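Local atomic coordinates of CopN (Chlamydia pneumoniae, PDB entry 4NRH), a protein that probably acts as a gatekeeper of type III secretion, joining a chaperone in a complex that directs the secretion of translocator proteins. Residues A[161-166]-A[187-192]. Numbering follows the deposited sequence.
Sequences FLMKGM and TETRNL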
loop_
_atom_site.group_PDB
_atom_site.type_symbol
_atom_site.label_atom_id
_atom_site.label_comp_id
_atom_site.label_asym_id
_atom_site.label_seq_id
_atom_site.Cartn_x
_atom_site.Cartn_y
_atom_site.Cartn_z
ATOM N N PHE A 161 -12.125 -2.446 -5.925
ATOM C CA PHE A 161 -13.531 -2.328 -5.552
ATOM C C PHE A 161 -13.683 -2.276 -4.036
ATOM O O PHE A 161 -14.464 -1.485 -3.509
ATOM C CB PHE A 161 -14.352 -3.487 -6.117
ATOM C CG PHE A 161 -15.703 -3.632 -5.476
ATOM C CD1 PHE A 161 -16.693 -2.692 -5.704
ATOM C CD2 PHE A 161 -15.979 -4.700 -4.639
ATOM C CE1 PHE A 161 -17.936 -2.816 -5.111
ATOM C CE2 PHE A 161 -17.221 -4.831 -4.044
ATOM C CZ PHE A 161 -18.200 -3.887 -4.283
ATOM N N LEU A 162 -12.935 -3.133 -3.348
ATOM C CA LEU A 162 -12.967 -3.196 -1.893
ATOM C C LEU A 162 -12.507 -1.876 -1.281
ATOM O O LEU A 162 -13.110 -1.382 -0.329
ATOM C CB LEU A 162 -12.091 -4.345 -1.388
ATOM C CG LEU A 162 -12.582 -5.760 -1.696
ATOM C CD1 LEU A 162 -11.631 -6.798 -1.116
ATOM C CD2 LEU A 162 -13.997 -5.973 -1.175
ATOM N N MET A 163 -11.438 -1.313 -1.838
ATOM C CA MET A 163 -10.905 -0.035 -1.377
ATOM C C MET A 163 -11.900 1.095 -1.615
ATOM O O MET A 163 -12.073 1.971 -0.767
ATOM C CB MET A 163 -9.582 0.281 -2.074
ATOM C CG MET A 163 -8.441 -0.644 -1.694
ATOM S SD MET A 163 -7.907 -0.411 0.012
ATOM C CE MET A 163 -7.302 1.274 -0.051
ATOM N N LYS A 164 -12.547 1.069 -2.776
ATOM C CA LYS A 164 -13.527 2.088 -3.134
ATOM C C LYS A 164 -14.723 2.044 -2.186
ATOM O O LYS A 164 -15.218 3.082 -1.743
ATOM C CB LYS A 164 -13.986 1.902 -4.581
ATOM C CG LYS A 164 -15.154 2.786 -4.987
ATOM C CD LYS A 164 -14.737 4.243 -5.086
ATOM C CE LYS A 164 -15.891 5.120 -5.542
ATOM N NZ LYS A 164 -15.490 6.549 -5.655
ATOM N N GLY A 165 -15.180 0.833 -1.881
ATOM C CA GLY A 165 -16.275 0.637 -0.950
ATOM C C GLY A 165 -15.947 1.113 0.452
ATOM O O GLY A 165 -16.770 1.754 1.104
ATOM N N MET A 166 -14.743 0.796 0.919
ATOM C CA MET A 166 -14.325 1.158 2.269
ATOM C C MET A 166 -14.105 2.664 2.386
ATOM O O MET A 166 -14.363 3.257 3.434
ATOM C CB MET A 166 -13.058 0.399 2.666
ATOM C CG MET A 166 -13.304 -1.069 2.990
ATOM S SD MET A 166 -11.807 -2.006 3.357
ATOM C CE MET A 166 -10.797 -1.596 1.940
ATOM N N THR A 187 -5.772 -0.719 5.339
ATOM C CA THR A 187 -4.343 -0.989 5.467
ATOM C C THR A 187 -4.017 -2.414 5.025
ATOM O O THR A 187 -3.074 -2.637 4.266
ATOM C CB THR A 187 -3.856 -0.779 6.916
ATOM O OG1 THR A 187 -4.007 0.600 7.281
ATOM C CG2 THR A 187 -2.391 -1.173 7.053
ATOM N N GLU A 188 -4.806 -3.370 5.505
ATOM C CA GLU A 188 -4.627 -4.774 5.149
ATOM C C GLU A 188 -4.875 -5.021 3.665
ATOM O O GLU A 188 -4.200 -5.841 3.043
ATOM C CB GLU A 188 -5.551 -5.664 5.988
ATOM C CG GLU A 188 -5.210 -5.708 7.473
ATOM C CD GLU A 188 -3.793 -6.191 7.744
ATOM O OE1 GLU A 188 -3.263 -6.986 6.939
ATOM O OE2 GLU A 188 -3.209 -5.772 8.765
ATOM N N THR A 189 -5.846 -4.307 3.101
ATOM C CA THR A 189 -6.175 -4.456 1.690
ATOM C C THR A 189 -5.074 -3.852 0.818
ATOM O O THR A 189 -4.769 -4.369 -0.258
ATOM C CB THR A 189 -7.529 -3.800 1.352
ATOM O OG1 THR A 189 -8.553 -4.364 2.180
ATOM C CG2 THR A 189 -7.889 -4.024 -0.110
ATOM N N ARG A 190 -4.476 -2.761 1.288
ATOM C CA ARG A 190 -3.316 -2.182 0.616
ATOM C C ARG A 190 -2.149 -3.166 0.620
ATOM O O ARG A 190 -1.417 -3.279 -0.361
ATOM C CB ARG A 190 -2.904 -0.859 1.270
ATOM C CG ARG A 190 -3.847 0.297 0.974
ATOM C CD ARG A 190 -3.334 1.596 1.574
ATOM N NE ARG A 190 -4.129 2.744 1.146
ATOM C CZ ARG A 190 -4.961 3.413 1.938
ATOM N NH1 ARG A 190 -5.109 3.052 3.205
ATOM N NH2 ARG A 190 -5.645 4.444 1.460
ATOM N N ASN A 191 -1.978 -3.868 1.737
ATOM C CA ASN A 191 -0.963 -4.908 1.835
ATOM C C ASN A 191 -1.256 -6.057 0.879
ATOM O O ASN A 191 -0.341 -6.658 0.318
ATOM C CB ASN A 191 -0.861 -5.429 3.270
ATOM C CG ASN A 191 -0.320 -4.388 4.230
ATOM O OD1 ASN A 191 0.210 -3.357 3.813
ATOM N ND2 ASN A 191 -0.453 -4.652 5.524
ATOM N N LEU A 192 -2.539 -6.364 0.706
ATOM C CA LEU A 192 -2.969 -7.377 -0.252
ATOM C C LEU A 192 -2.569 -6.987 -1.670
ATOM O O LEU A 192 -2.065 -7.812 -2.431
ATOM C CB LEU A 192 -4.481 -7.596 -0.171
ATOM C CG LEU A 192 -5.073 -8.530 -1.229
ATOM C CD1 LEU A 192 -4.433 -9.908 -1.146
ATOM C CD2 LEU A 192 -6.584 -8.625 -1.088
#
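Thr189 projects from helix 179-215 between Met163, Met166 and Leu162 of helix 152-172, and van der Waals packing alone joins the two segments. Its methyl CG2 lies against the thioether of Met163, 3.6 Å from SD, the two chains running alongside one another with opposite headings. Met166 instead meets Thr189 tip to tip, with its CE 3.6 Å from Thr189 OG1. Leu162 adds a looser aliphatic touch, CB to CG2 of Thr189 at 4.4 Å. A short, branched threonine suits this place: the methyl serves the apolar side, while the hydroxyl is satisfied within its own helix by a hydrogen bond to the carbonyl oxygen of Leu185. Flexible methionines can shape themselves around it, and Met166 also packs on Tyr129 of helix 122-133.

The second kind of packing sets a methyl over a flat cation. Bends at chi2 (-69°) and chi3 (-64°) turn the Met163 chain so that CE sits 3.6 Å above the Arg190 guanidinium plane, displaced from its middle toward the edge. The same methyl lies 3.7 Å from Arg190 CG, the two side chains crossing at roughly a right angle. Arginine fits here because its flat face accepts apolar cover while its N-H groups still reach a charged partner; NE forms a salt bridge with Asp24 of the SycD chaperone chain, which also packs on Met163.

With segment axes 10.2 Å apart and inclined at 162°, consecutive helices 152-172 and 179-215 form an antiparallel helical hairpin in an all-helical fold, with Arg190 at the side that meets the chaperone.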